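Local atomic coordinates of trilobed Protease (Pyrococcus furiosus, PDB entry 2GOP), a protein that forms the beta-propeller domain of a trilobed protease, an enzyme that probably cleaves peptide bonds, with an open Velcro topology. Residues L17-T22 / M63-P68; K151-I156 / I165-K170; A221-G226 / Q267-D272; L323-T328 / D338-I343. One frame throughout, in Å; residues are numbered along the deposited sequence.

In the fold
Seven four-stranded antiparallel sheets follow one another along the chain as the blades of a propeller. Contact 1 comes first and sets the innermost strand of blade one against that of blade two, closing a loop that holds most of the first blade. Contact 2 pairs the two outer strands of blade three as a short hairpin. Contact 3 joins the innermost strands of blades five and six. Contact 4 ties blade seven to the C-terminal tail. All four lie in series, with none nested or crossed. Contacts 1 and 4 meet nonetheless: Arg324 reaches the carbonyl of Leu17, where the last blade sits beside the first. Contacts 2 and 4 lie on opposite sides of the centre.

Contact 1: L17-T22 / M63-P68; sequences LSDPRT and MPRISP
A salt-bridge network of Asp19, Arg21 and Arg65 joins the innermost strands of the first two propeller blades. The strand pieces run nearly parallel, with axes 6.9 Å apart, too far for a shared sheet. Arg65 NH1 gives Asp19 OD2 a bond of 2.9 Å with an N-H...O angle of 157°. It meets OD2 on the syn side, somewhat out of the carboxylate plane, and the two flat groups stand nearly at right angles. Arg21 takes the other oxygen side-on: NE at 3.1 Å and NH2 at 3.2 Å both reach Asp19 OD1. The Arg21 guanidinium then lies flat on that of Arg65, centres 3.5 Å apart and planes at 8°. The Arg21 chain folds at chi2 (-81°), and Arg21 CG rests 3.2 Å from Pro64 O. That same carbonyl accepts from Arg65 NH1. One water links Asp19 OD2 to Met63 N, another links it to Arg65 NH2. An alanine in place of Arg21 is likely to leave Asp19 OD1 without two of its donors and bare one face of the Arg65 guanidinium. The shared carboxylate probably offsets the charge of the stacked arginines, which lets two cations lie face to face between blades.

Contact 2: K151-I156 / I165-K170; sequences KTTFWI and IEEFEK
Ile156 O is gripped by two backbone N-H groups, Ile165 N at 2.9 Å and, weakly, Glu166 N at 3.5 Å. Both residues face Ile156, which makes a classic beta bulge. Beyond it the strands run antiparallel in regular register. Phe154 and Phe168 form a hydrogen-bonded pair, and Phe154 N reaches Phe168 O at 2.7 Å, almost straight at 176°. Their side chains share one face of the sheet. The rings are near parallel, 8° apart, but slid so that they barely overlap. Instead Phe154 CB sits over the Phe168 ring, 3.6 Å from its centroid, as a CH-pi contact. Phe168 can lie under its neighbour because its CG sits between the backbone N and carbonyl carbon (chi1 62°). Phe154 CE1 also meets Lys170 CG at 3.7 Å. Replacing Phe168 by an alanine would probably open a gap beneath Phe154 and cost Trp205 its stacking partner. On the other face Glu167 runs beside Trp155, and its OE2 pairs with Lys124. The Lys170 ammonium reaches a salt bridge with Glu210. Val185 of the next blade covers the phenylalanines. This is an antiparallel beta hairpin with a classic bulge, the outer two strands of the third propeller blade.

Contact 3: A221-G226 / Q267-D272; sequences AVDSDG and QAKIKD
Val222 touches the second segment lightly, its CG2 lying 4.5 Å from Ala268 O. It and Asp223 both face Leu230 in a classic beta bulge, so these successive residues both point toward the second segment. Asp223 carries the polar link. Its CG is anti to the backbone N (chi1 -158°), which swings the carboxylate across the gap. There OD2 accepts from Ile270 N at 2.9 Å, with an N-H...O angle of 164°. The donor comes on the anti side, well out of the carboxylate plane. Asp223 OD2 also lies 3.3 Å from Lys269 CA. One carboxylate thus bonds Ile270 N of the neighbouring blade and, weakly through OD1, Ser224 N of its own chain. Ile270 CG2 packs 3.5 Å from Ser224 C. Ser224 points away from the second segment; its OG hydrogen-bonds His179 ND1 and accepts from Gly226 N in an ST turn. Asp225 OD2 lies alongside Ile270 CG1 at 3.6 Å. The Asp225 carboxylate is held by backbone N-H groups of Glu227, Arg228 and Gly273. The segments belong to the innermost strands of blades five and six, and their strand pieces run at 32°. Strand 229-233 flanks the first, and strand 274-281 backs the second, where Val275 packs on Ile270.

Contact 4: L323-T328 / D338-I343; sequences LRELFT and DYNDPI
Glu325 has the most surface buried here, followed by Asn340 and Leu323. The Glu325 chain bends at chi2 (-76°), which brings its carboxylate up to the backbone of the C-terminal tail. Each oxygen takes a different N-H. OE1 accepts from Tyr339 N at 3.2 Å, a bond met on the syn side but well out of the carboxylate plane. OE2 accepts from Asn340 N, also at 3.2 Å, through its syn lone pair. The second bond is the straighter of the two, at 171° against 145°. OE1 is further bonded to Thr337 OG1, just ahead of the tail segment. Asn340 points its side chain back at the same group, and its ND2 makes a weak bond to Glu325 OE2 at 3.5 Å. The other end of that amide, OD1, meets Ala15 N near the start of the chain. Leu323 packs against the amide, with its CB 4.0 Å from Asn340 ND2. A water also bridges Leu323 N and Asp341 OD1. Tyr339 sends its hydroxyl to that of Tyr29 in the first blade, so the tail touches both the first and the last blade. Two consecutive backbone N-H groups thus donate to the carboxylate of the buried Glu325, which also bonds the Thr337 hydroxyl. Asp341 and Asp338 lie nearby, so these donors probably offset a crowding of acids while fixing the course of the tail beside strand 325-329.

Contact 1: L17-T22 / M63-P68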
loop_
_atom_site.group_PDB
_atom_site.type_symbol
_atom_site.label_atom_id
_atom_site.label_comp_id
_atom_site.label_asym_id
_atom_site.label_seq_id
_atom_site.Cartn_x
_atom_site.Cartn_y
_atom_site.Cartn_z
ATOM N N LEU A 17 7.345 7.565 -20.642
ATOM C CA LEU A 17 6.045 7.071 -21.080
ATOM C C LEU A 17 5.278 6.429 -19.927
ATOM O O LEU A 17 5.851 5.690 -19.134
ATOM C CB LEU A 17 6.205 6.038 -22.196
ATOM C CG LEU A 17 6.294 6.570 -23.633
ATOM C CD1 LEU A 17 7.420 7.557 -23.815
ATOM C CD2 LEU A 17 6.440 5.412 -24.577
ATOM N N SER A 18 3.975 6.680 -19.866
ATOM C CA SER A 18 3.146 6.069 -18.834
ATOM C C SER A 18 1.734 5.835 -19.335
ATOM O O SER A 18 1.312 6.411 -20.334
ATOM C CB SER A 18 3.118 6.933 -17.564
ATOM O OG SER A 18 2.672 8.253 -17.829
ATOM N N ASP A 19 1.032 4.950 -18.638
ATOM C CA ASP A 19 -0.398 4.745 -18.812
ATOM C C ASP A 19 -0.817 4.374 -20.243
ATOM O O ASP A 19 -1.593 5.112 -20.892
ATOM C CB ASP A 19 -1.153 5.984 -18.336
ATOM C CG ASP A 19 -2.592 5.685 -17.954
ATOM O OD1 ASP A 19 -3.009 4.504 -18.041
ATOM O OD2 ASP A 19 -3.303 6.640 -17.565
ATOM N N PRO A 20 -0.367 3.200 -20.717
ATOM C CA PRO A 20 -0.719 2.744 -22.076
ATOM C C PRO A 20 -2.176 2.316 -22.157
ATOM O O PRO A 20 -2.695 1.687 -21.240
ATOM C CB PRO A 20 0.188 1.537 -22.289
ATOM C CG PRO A 20 0.428 1.007 -20.919
ATOM C CD PRO A 20 0.456 2.211 -20.005
ATOM N N ARG A 21 -2.818 2.670 -23.261
ATOM C CA ARG A 21 -4.219 2.397 -23.472
ATOM C C ARG A 21 -4.453 1.978 -24.907
ATOM O O ARG A 21 -3.745 2.420 -25.819
ATOM C CB ARG A 21 -5.039 3.658 -23.198
ATOM C CG ARG A 21 -4.961 4.133 -21.759
ATOM C CD ARG A 21 -5.886 3.342 -20.899
ATOM N NE ARG A 21 -5.461 3.350 -19.510
ATOM C CZ ARG A 21 -6.195 2.896 -18.501
ATOM N NH1 ARG A 21 -7.405 2.383 -18.717
ATOM N NH2 ARG A 21 -5.715 2.969 -17.265
ATOM N N THR A 22 -5.471 1.154 -25.108
ATOM C CA THR A 22 -5.866 0.773 -26.455
ATOM C C THR A 22 -7.375 0.507 -26.585
ATOM O O THR A 22 -8.001 -0.057 -25.689
ATOM C CB THR A 22 -5.071 -0.464 -26.930
ATOM O OG1 THR A 22 -5.314 -0.681 -28.329
ATOM C CG2 THR A 22 -5.461 -1.707 -26.123
ATOM N N MET A 63 -4.011 10.559 -17.730
ATOM C CA MET A 63 -5.197 9.692 -17.619
ATOM C C MET A 63 -5.978 9.532 -18.930
ATOM O O MET A 63 -7.197 9.709 -18.946
ATOM C CB MET A 63 -6.147 10.177 -16.522
ATOM C CG MET A 63 -5.574 10.208 -15.119
ATOM S SD MET A 63 -6.876 10.236 -13.858
ATOM C CE MET A 63 -7.465 8.552 -13.926
ATOM N N PRO A 64 -5.285 9.192 -20.030
ATOM C CA PRO A 64 -5.985 8.985 -21.299
ATOM C C PRO A 64 -6.922 7.787 -21.235
ATOM O O PRO A 64 -6.510 6.707 -20.805
ATOM C CB PRO A 64 -4.849 8.710 -22.284
ATOM C CG PRO A 64 -3.747 8.170 -21.444
ATOM C CD PRO A 64 -3.835 8.971 -20.170
ATOM N N ARG A 65 -8.175 7.990 -21.627
ATOM C CA ARG A 65 -9.161 6.915 -21.663
ATOM C C ARG A 65 -9.885 7.002 -22.992
ATOM O O ARG A 65 -10.648 7.939 -23.231
ATOM C CB ARG A 65 -10.149 7.034 -20.487
ATOM C CG ARG A 65 -9.480 7.014 -19.097
ATOM C CD ARG A 65 -8.841 5.679 -18.761
ATOM N NE ARG A 65 -8.336 5.631 -17.383
ATOM C CZ ARG A 65 -7.100 5.940 -16.991
ATOM N NH1 ARG A 65 -6.158 6.308 -17.852
ATOM N NH2 ARG A 65 -6.790 5.857 -15.705
ATOM N N ILE A 66 -9.614 6.055 -23.880
ATOM C CA ILE A 66 -10.239 6.050 -25.190
ATOM C C ILE A 66 -11.590 5.382 -25.035
ATOM O O ILE A 66 -11.673 4.328 -24.431
ATOM C CB ILE A 66 -9.419 5.254 -26.230
ATOM C CG1 ILE A 66 -7.998 5.824 -26.367
ATOM C CG2 ILE A 66 -10.152 5.259 -27.595
ATOM C CD1 ILE A 66 -6.968 4.795 -26.786
ATOM N N SER A 67 -12.643 5.988 -25.581
ATOM C CA SER A 67 -13.963 5.367 -25.546
ATOM C C SER A 67 -13.953 4.086 -26.384
ATOM O O SER A 67 -13.279 4.029 -27.411
ATOM C CB SER A 67 -15.038 6.329 -26.051
ATOM O OG SER A 67 -14.856 6.664 -27.420
ATOM N N PRO A 68 -14.684 3.047 -25.949
ATOM C CA PRO A 68 -14.739 1.803 -26.735
ATOM C C PRO A 68 -14.906 1.992 -28.260
ATOM O O PRO A 68 -14.292 1.267 -29.046
ATOM C CB PRO A 68 -15.941 1.078 -26.137
ATOM C CG PRO A 68 -15.928 1.521 -24.684
ATOM C CD PRO A 68 -15.499 2.958 -24.719
HETATM O O HOH W 1 -2.033 8.782 -16.603
HETATM O O HOH W 2 -4.003 6.277 -14.572
#

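Contact 2: K151-I156 / I165-K170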
loop_
_atom_site.group_PDB
_atom_site.type_symbol
_atom_site.label_atom_id
_atom_site.label_comp_id
_atom_site.label_asym_id
_atom_site.label_seq_id
_atom_site.Cartn_x
_atom_site.Cartn_y
_atom_site.Cartn_z
ATOM N N LYS A 151 -14.853 11.580 2.330
ATOM C CA LYS A 151 -15.621 10.614 1.541
ATOM C C LYS A 151 -15.081 10.488 0.120
ATOM O O LYS A 151 -14.491 11.423 -0.415
ATOM C CB LYS A 151 -17.090 11.046 1.459
ATOM C CG LYS A 151 -17.827 11.104 2.790
ATOM C CD LYS A 151 -18.206 9.712 3.273
ATOM C CE LYS A 151 -18.918 9.748 4.620
ATOM N NZ LYS A 151 -19.262 8.358 5.075
ATOM N N THR A 152 -15.298 9.325 -0.485
ATOM C CA THR A 152 -15.017 9.127 -1.900
ATOM C C THR A 152 -16.292 9.456 -2.639
ATOM O O THR A 152 -17.366 9.003 -2.249
ATOM C CB THR A 152 -14.605 7.676 -2.217
ATOM O OG1 THR A 152 -13.582 7.246 -1.304
ATOM C CG2 THR A 152 -14.091 7.573 -3.658
ATOM N N THR A 153 -16.178 10.268 -3.685
ATOM C CA THR A 153 -17.320 10.609 -4.531
ATOM C C THR A 153 -17.276 9.874 -5.875
ATOM O O THR A 153 -16.228 9.789 -6.530
ATOM C CB THR A 153 -17.412 12.132 -4.762
ATOM O OG1 THR A 153 -17.554 12.794 -3.500
ATOM C CG2 THR A 153 -18.596 12.479 -5.636
ATOM N N PHE A 154 -18.429 9.334 -6.250
ATOM C CA PHE A 154 -18.638 8.659 -7.523
ATOM C C PHE A 154 -19.556 9.524 -8.405
ATOM O O PHE A 154 -20.684 9.844 -8.015
ATOM C CB PHE A 154 -19.290 7.288 -7.301
ATOM C CG PHE A 154 -18.434 6.298 -6.511
ATOM C CD1 PHE A 154 -18.170 6.498 -5.163
ATOM C CD2 PHE A 154 -17.940 5.143 -7.117
ATOM C CE1 PHE A 154 -17.406 5.585 -4.435
ATOM C CE2 PHE A 154 -17.181 4.239 -6.397
ATOM C CZ PHE A 154 -16.923 4.459 -5.040
ATOM N N TRP A 155 -19.072 9.893 -9.590
ATOM C CA TRP A 155 -19.879 10.615 -10.565
ATOM C C TRP A 155 -20.089 9.770 -11.821
ATOM O O TRP A 155 -19.134 9.197 -12.359
ATOM C CB TRP A 155 -19.188 11.895 -11.023
ATOM C CG TRP A 155 -18.913 12.949 -10.011
ATOM C CD1 TRP A 155 -19.714 13.988 -9.689
ATOM C CD2 TRP A 155 -17.687 13.143 -9.280
ATOM N NE1 TRP A 155 -19.091 14.799 -8.761
ATOM C CE2 TRP A 155 -17.844 14.297 -8.500
ATOM C CE3 TRP A 155 -16.486 12.425 -9.186
ATOM C CZ2 TRP A 155 -16.845 14.760 -7.636
ATOM C CZ3 TRP A 155 -15.500 12.887 -8.338
ATOM C CH2 TRP A 155 -15.691 14.038 -7.562
ATOM N N ILE A 156 -21.325 9.715 -12.303
ATOM C CA ILE A 156 -21.589 9.215 -13.646
ATOM C C ILE A 156 -21.908 10.420 -14.516
ATOM O O ILE A 156 -22.873 11.138 -14.263
ATOM C CB ILE A 156 -22.744 8.206 -13.681
ATOM C CG1 ILE A 156 -22.420 7.004 -12.783
ATOM C CG2 ILE A 156 -22.988 7.708 -15.104
ATOM C CD1 ILE A 156 -23.457 5.890 -12.869
ATOM N N ILE A 165 -25.264 12.707 -14.149
ATOM C CA ILE A 165 -26.615 12.135 -14.024
ATOM C C ILE A 165 -26.787 11.330 -12.745
ATOM O O ILE A 165 -27.907 11.118 -12.296
ATOM C CB ILE A 165 -27.014 11.264 -15.251
ATOM C CG1 ILE A 165 -25.949 10.208 -15.569
ATOM C CG2 ILE A 165 -27.257 12.156 -16.469
ATOM C CD1 ILE A 165 -26.401 9.185 -16.591
ATOM N N GLU A 166 -25.679 10.841 -12.196
ATOM C CA GLU A 166 -25.671 10.186 -10.896
ATOM C C GLU A 166 -24.427 10.627 -10.126
ATOM O O GLU A 166 -23.378 10.886 -10.723
ATOM C CB GLU A 166 -25.701 8.660 -11.041
ATOM C CG GLU A 166 -27.104 8.060 -11.276
ATOM C CD GLU A 166 -27.345 7.542 -12.691
ATOM O OE1 GLU A 166 -26.386 7.469 -13.491
ATOM O OE2 GLU A 166 -28.507 7.187 -12.997
ATOM N N GLU A 167 -24.567 10.716 -8.810
ATOM C CA GLU A 167 -23.487 11.112 -7.923
ATOM C C GLU A 167 -23.759 10.518 -6.539
ATOM O O GLU A 167 -24.860 10.642 -6.014
ATOM C CB GLU A 167 -23.374 12.640 -7.863
ATOM C CG GLU A 167 -22.445 13.163 -6.753
ATOM C CD GLU A 167 -22.002 14.610 -6.947
ATOM O OE1 GLU A 167 -22.574 15.324 -7.791
ATOM O OE2 GLU A 167 -21.072 15.036 -6.238
ATOM N N PHE A 168 -22.780 9.830 -5.965
ATOM C CA PHE A 168 -22.925 9.344 -4.590
ATOM C C PHE A 168 -21.593 9.294 -3.880
ATOM O O PHE A 168 -20.536 9.375 -4.504
ATOM C CB PHE A 168 -23.624 7.979 -4.534
ATOM C CG PHE A 168 -22.884 6.868 -5.223
ATOM C CD1 PHE A 168 -22.021 6.043 -4.514
ATOM C CD2 PHE A 168 -23.081 6.621 -6.575
ATOM C CE1 PHE A 168 -21.360 5.008 -5.135
ATOM C CE2 PHE A 168 -22.425 5.595 -7.208
ATOM C CZ PHE A 168 -21.563 4.775 -6.485
ATOM N N GLU A 169 -21.663 9.177 -2.562
ATOM C CA GLU A 169 -20.487 9.156 -1.724
ATOM C C GLU A 169 -20.379 7.829 -0.987
ATOM O O GLU A 169 -21.380 7.236 -0.597
ATOM C CB GLU A 169 -20.540 10.314 -0.731
ATOM C CG GLU A 169 -20.351 11.673 -1.389
ATOM C CD GLU A 169 -20.300 12.816 -0.392
ATOM O OE1 GLU A 169 -20.675 12.610 0.784
ATOM O OE2 GLU A 169 -19.884 13.926 -0.794
ATOM N N LYS A 170 -19.147 7.373 -0.818
ATOM C CA LYS A 170 -18.841 6.248 0.034
ATOM C C LYS A 170 -17.709 6.652 0.972
ATOM O O LYS A 170 -17.112 7.722 0.806
ATOM C CB LYS A 170 -18.460 5.040 -0.827
ATOM C CG LYS A 170 -19.615 4.499 -1.650
ATOM C CD LYS A 170 -20.729 3.985 -0.752
ATOM C CE LYS A 170 -21.723 3.142 -1.512
ATOM N NZ LYS A 170 -22.714 2.569 -0.576
#

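Contact 3: A221-G226 / Q267-D272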
loop_
_atom_site.group_PDB
_atom_site.type_symbol
_atom_site.label_atom_id
_atom_site.label_comp_id
_atom_site.label_asym_id
_atom_site.label_seq_id
_atom_site.Cartn_x
_atom_site.Cartn_y
_atom_site.Cartn_z
ATOM N N ALA A 221 -13.033 -5.842 -6.296
ATOM C CA ALA A 221 -13.247 -5.948 -7.728
ATOM C C ALA A 221 -12.339 -4.971 -8.463
ATOM O O ALA A 221 -12.299 -3.780 -8.124
ATOM C CB ALA A 221 -14.746 -5.670 -8.051
ATOM N N VAL A 222 -11.605 -5.476 -9.456
ATOM C CA VAL A 222 -10.689 -4.640 -10.236
ATOM C C VAL A 222 -11.083 -4.472 -11.702
ATOM O O VAL A 222 -10.602 -3.551 -12.342
ATOM C CB VAL A 222 -9.222 -5.137 -10.158
ATOM C CG1 VAL A 222 -8.656 -4.907 -8.758
ATOM C CG2 VAL A 222 -9.110 -6.616 -10.580
ATOM N N ASP A 223 -11.934 -5.352 -12.239
ATOM C CA ASP A 223 -12.341 -5.268 -13.647
ATOM C C ASP A 223 -13.539 -6.156 -13.910
ATOM O O ASP A 223 -13.831 -7.042 -13.127
ATOM C CB ASP A 223 -11.184 -5.698 -14.568
ATOM C CG ASP A 223 -11.313 -5.156 -15.979
ATOM O OD1 ASP A 223 -12.207 -4.306 -16.226
ATOM O OD2 ASP A 223 -10.519 -5.592 -16.847
ATOM N N SER A 224 -14.215 -5.919 -15.026
ATOM C CA SER A 224 -15.323 -6.760 -15.463
ATOM C C SER A 224 -15.334 -6.796 -16.989
ATOM O O SER A 224 -15.007 -5.798 -17.621
ATOM C CB SER A 224 -16.656 -6.186 -14.963
ATOM O OG SER A 224 -17.755 -6.840 -15.580
ATOM N N ASP A 225 -15.708 -7.937 -17.571
ATOM C CA ASP A 225 -15.950 -8.017 -19.020
ATOM C C ASP A 225 -17.445 -7.976 -19.392
ATOM O O ASP A 225 -17.811 -8.277 -20.528
ATOM C CB ASP A 225 -15.259 -9.253 -19.637
ATOM C CG ASP A 225 -15.789 -10.583 -19.105
ATOM O OD1 ASP A 225 -16.842 -10.629 -18.422
ATOM O OD2 ASP A 225 -15.119 -11.602 -19.385
ATOM N N GLY A 226 -18.297 -7.599 -18.438
ATOM C CA GLY A 226 -19.743 -7.568 -18.644
ATOM C C GLY A 226 -20.459 -8.793 -18.108
ATOM O O GLY A 226 -21.673 -8.764 -17.902
ATOM N N GLN A 267 -0.759 -5.659 -12.221
ATOM C CA GLN A 267 -2.029 -5.252 -12.791
ATOM C C GLN A 267 -2.686 -6.456 -13.482
ATOM O O GLN A 267 -1.998 -7.346 -13.953
ATOM C CB GLN A 267 -1.785 -4.111 -13.789
ATOM C CG GLN A 267 -3.036 -3.541 -14.439
ATOM C CD GLN A 267 -2.734 -2.599 -15.610
ATOM O OE1 GLN A 267 -1.578 -2.321 -15.929
ATOM N NE2 GLN A 267 -3.786 -2.119 -16.261
ATOM N N ALA A 268 -4.019 -6.460 -13.539
ATOM C CA ALA A 268 -4.790 -7.544 -14.148
ATOM C C ALA A 268 -6.053 -6.979 -14.790
ATOM O O ALA A 268 -6.658 -6.063 -14.257
ATOM C CB ALA A 268 -5.156 -8.590 -13.089
ATOM N N LYS A 269 -6.437 -7.526 -15.939
ATOM C CA LYS A 269 -7.624 -7.099 -16.668
ATOM C C LYS A 269 -8.309 -8.325 -17.247
ATOM O O LYS A 269 -7.661 -9.327 -17.482
ATOM C CB LYS A 269 -7.234 -6.116 -17.779
ATOM C CG LYS A 269 -6.739 -4.780 -17.260
ATOM C CD LYS A 269 -6.376 -3.809 -18.378
ATOM C CE LYS A 269 -6.428 -2.352 -17.895
ATOM N NZ LYS A 269 -5.480 -1.428 -18.605
ATOM N N ILE A 270 -9.614 -8.253 -17.455
ATOM C CA ILE A 270 -10.372 -9.368 -18.005
ATOM C C ILE A 270 -11.046 -8.902 -19.284
ATOM O O ILE A 270 -11.663 -7.843 -19.317
ATOM C CB ILE A 270 -11.422 -9.938 -16.990
ATOM C CG1 ILE A 270 -12.068 -11.223 -17.524
ATOM C CG2 ILE A 270 -12.503 -8.909 -16.654
ATOM C CD1 ILE A 270 -12.689 -12.094 -16.439
ATOM N N LYS A 271 -10.919 -9.700 -20.336
ATOM C CA LYS A 271 -11.542 -9.398 -21.611
ATOM C C LYS A 271 -11.992 -10.682 -22.285
ATOM O O LYS A 271 -11.194 -11.599 -22.486
ATOM C CB LYS A 271 -10.582 -8.641 -22.524
ATOM C CG LYS A 271 -11.137 -8.509 -23.929
ATOM C CD LYS A 271 -10.839 -7.186 -24.578
ATOM C CE LYS A 271 -11.580 -7.114 -25.901
ATOM N NZ LYS A 271 -13.043 -7.287 -25.691
ATOM N N ASP A 272 -13.273 -10.749 -22.631
ATOM C CA ASP A 272 -13.832 -11.950 -23.249
ATOM C C ASP A 272 -13.498 -13.193 -22.431
ATOM O O ASP A 272 -13.128 -14.232 -22.988
ATOM C CB ASP A 272 -13.329 -12.113 -24.695
ATOM C CG ASP A 272 -13.813 -10.997 -25.620
ATOM O OD1 ASP A 272 -14.812 -10.320 -25.289
ATOM O OD2 ASP A 272 -13.189 -10.800 -26.693
#

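Contact 4: L323-T328 / D338-I343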
loop_
_atom_site.group_PDB
_atom_site.type_symbol
_atom_site.label_atom_id
_atom_site.label_comp_id
_atom_site.label_asym_id
_atom_site.label_seq_id
_atom_site.Cartn_x
_atom_site.Cartn_y
_atom_site.Cartn_z
ATOM N N LEU A 323 14.949 2.694 -21.187
ATOM C CA LEU A 323 13.727 3.194 -20.582
ATOM C C LEU A 323 12.528 2.595 -21.302
ATOM O O LEU A 323 12.612 2.208 -22.465
ATOM C CB LEU A 323 13.654 4.725 -20.653
ATOM C CG LEU A 323 14.364 5.521 -19.561
ATOM C CD1 LEU A 323 14.306 7.008 -19.888
ATOM C CD2 LEU A 323 13.736 5.228 -18.201
ATOM N N ARG A 324 11.413 2.511 -20.598
ATOM C CA ARG A 324 10.184 1.984 -21.173
ATOM C C ARG A 324 9.808 2.643 -22.505
ATOM O O ARG A 324 9.920 3.860 -22.668
ATOM C CB ARG A 324 9.025 2.098 -20.181
ATOM C CG ARG A 324 8.762 3.503 -19.672
ATOM C CD ARG A 324 8.144 3.494 -18.287
ATOM N NE ARG A 324 8.066 4.842 -17.722
ATOM C CZ ARG A 324 9.025 5.443 -17.021
ATOM N NH1 ARG A 324 10.181 4.848 -16.770
ATOM N NH2 ARG A 324 8.817 6.665 -16.559
ATOM N N GLU A 325 9.391 1.799 -23.446
ATOM C CA GLU A 325 8.799 2.213 -24.719
ATOM C C GLU A 325 7.496 1.422 -24.909
ATOM O O GLU A 325 7.238 0.456 -24.189
ATOM C CB GLU A 325 9.750 1.918 -25.877
ATOM C CG GLU A 325 11.088 2.677 -25.844
ATOM C CD GLU A 325 10.983 4.143 -26.256
ATOM O OE1 GLU A 325 9.926 4.570 -26.773
ATOM O OE2 GLU A 325 11.978 4.875 -26.061
ATOM N N LEU A 326 6.691 1.824 -25.882
ATOM C CA LEU A 326 5.417 1.173 -26.156
ATOM C C LEU A 326 5.586 0.025 -27.141
ATOM O O LEU A 326 6.304 0.135 -28.144
ATOM C CB LEU A 326 4.414 2.183 -26.718
ATOM C CG LEU A 326 2.929 1.824 -26.610
ATOM C CD1 LEU A 326 2.437 1.996 -25.200
ATOM C CD2 LEU A 326 2.116 2.684 -27.559
ATOM N N PHE A 327 4.904 -1.077 -26.845
ATOM C CA PHE A 327 4.915 -2.274 -27.680
ATOM C C PHE A 327 3.487 -2.758 -27.836
ATOM O O PHE A 327 2.661 -2.539 -26.952
ATOM C CB PHE A 327 5.733 -3.389 -27.012
ATOM C CG PHE A 327 7.212 -3.110 -26.921
ATOM C CD1 PHE A 327 7.718 -2.301 -25.915
ATOM C CD2 PHE A 327 8.098 -3.679 -27.823
ATOM C CE1 PHE A 327 9.081 -2.049 -25.821
ATOM C CE2 PHE A 327 9.468 -3.434 -27.735
ATOM C CZ PHE A 327 9.958 -2.624 -26.738
ATOM N N THR A 328 3.198 -3.422 -28.952
ATOM C CA THR A 328 1.931 -4.137 -29.108
ATOM C C THR A 328 2.185 -5.634 -29.226
ATOM O O THR A 328 3.307 -6.079 -29.466
ATOM C CB THR A 328 1.096 -3.661 -30.334
ATOM O OG1 THR A 328 1.871 -3.760 -31.532
ATOM C CG2 THR A 328 0.610 -2.215 -30.150
ATOM N N ASP A 338 10.153 4.744 -30.115
ATOM C CA ASP A 338 11.603 4.699 -29.911
ATOM C C ASP A 338 12.126 6.084 -29.528
ATOM O O ASP A 338 13.174 6.520 -29.990
ATOM C CB ASP A 338 12.305 4.152 -31.159
ATOM C CG ASP A 338 12.027 4.978 -32.415
ATOM O OD1 ASP A 338 11.218 5.924 -32.367
ATOM O OD2 ASP A 338 12.629 4.677 -33.462
ATOM N N TYR A 339 11.372 6.766 -28.669
ATOM C CA TYR A 339 11.648 8.161 -28.323
ATOM C C TYR A 339 13.083 8.344 -27.865
ATOM O O TYR A 339 13.780 9.260 -28.306
ATOM C CB TYR A 339 10.687 8.632 -27.226
ATOM C CG TYR A 339 9.289 8.922 -27.726
ATOM C CD1 TYR A 339 9.020 10.082 -28.456
ATOM C CD2 TYR A 339 8.236 8.050 -27.467
ATOM C CE1 TYR A 339 7.737 10.363 -28.918
ATOM C CE2 TYR A 339 6.958 8.318 -27.928
ATOM C CZ TYR A 339 6.710 9.478 -28.653
ATOM O OH TYR A 339 5.442 9.750 -29.105
ATOM N N ASN A 340 13.534 7.452 -26.998
ATOM C CA ASN A 340 14.836 7.612 -26.358
ATOM C C ASN A 340 16.025 7.057 -27.126
ATOM O O ASN A 340 17.169 7.375 -26.799
ATOM C CB ASN A 340 14.768 7.030 -24.953
ATOM C CG ASN A 340 13.864 7.831 -24.077
ATOM O OD1 ASN A 340 14.134 9.002 -23.821
ATOM N ND2 ASN A 340 12.755 7.237 -23.654
ATOM N N ASP A 341 15.762 6.241 -28.145
ATOM C CA ASP A 341 16.829 5.747 -29.028
ATOM C C ASP A 341 16.368 5.802 -30.489
ATOM O O ASP A 341 16.267 4.777 -31.167
ATOM C CB ASP A 341 17.236 4.334 -28.609
ATOM C CG ASP A 341 17.616 4.254 -27.138
ATOM O OD1 ASP A 341 16.694 4.144 -26.297
ATOM O OD2 ASP A 341 18.826 4.311 -26.821
ATOM N N PRO A 342 16.095 7.018 -30.981
ATOM C CA PRO A 342 15.363 7.201 -32.232
ATOM C C PRO A 342 16.161 6.831 -33.485
ATOM O O PRO A 342 15.568 6.577 -34.532
ATOM C CB PRO A 342 15.035 8.694 -32.217
ATOM C CG PRO A 342 16.160 9.302 -31.449
ATOM C CD PRO A 342 16.507 8.305 -30.391
ATOM N N ILE A 343 17.486 6.800 -33.372
ATOM C CA ILE A 343 18.355 6.372 -34.466
ATOM C C ILE A 343 18.626 4.872 -34.346
ATOM O O ILE A 343 18.451 4.117 -35.303
ATOM C CB ILE A 343 19.698 7.138 -34.439
ATOM C CG1 ILE A 343 19.443 8.648 -34.492
ATOM C CG2 ILE A 343 20.590 6.695 -35.591
ATOM C CD1 ILE A 343 20.696 9.504 -34.548
HETATM O O HOH W 3 16.477 4.743 -23.070
#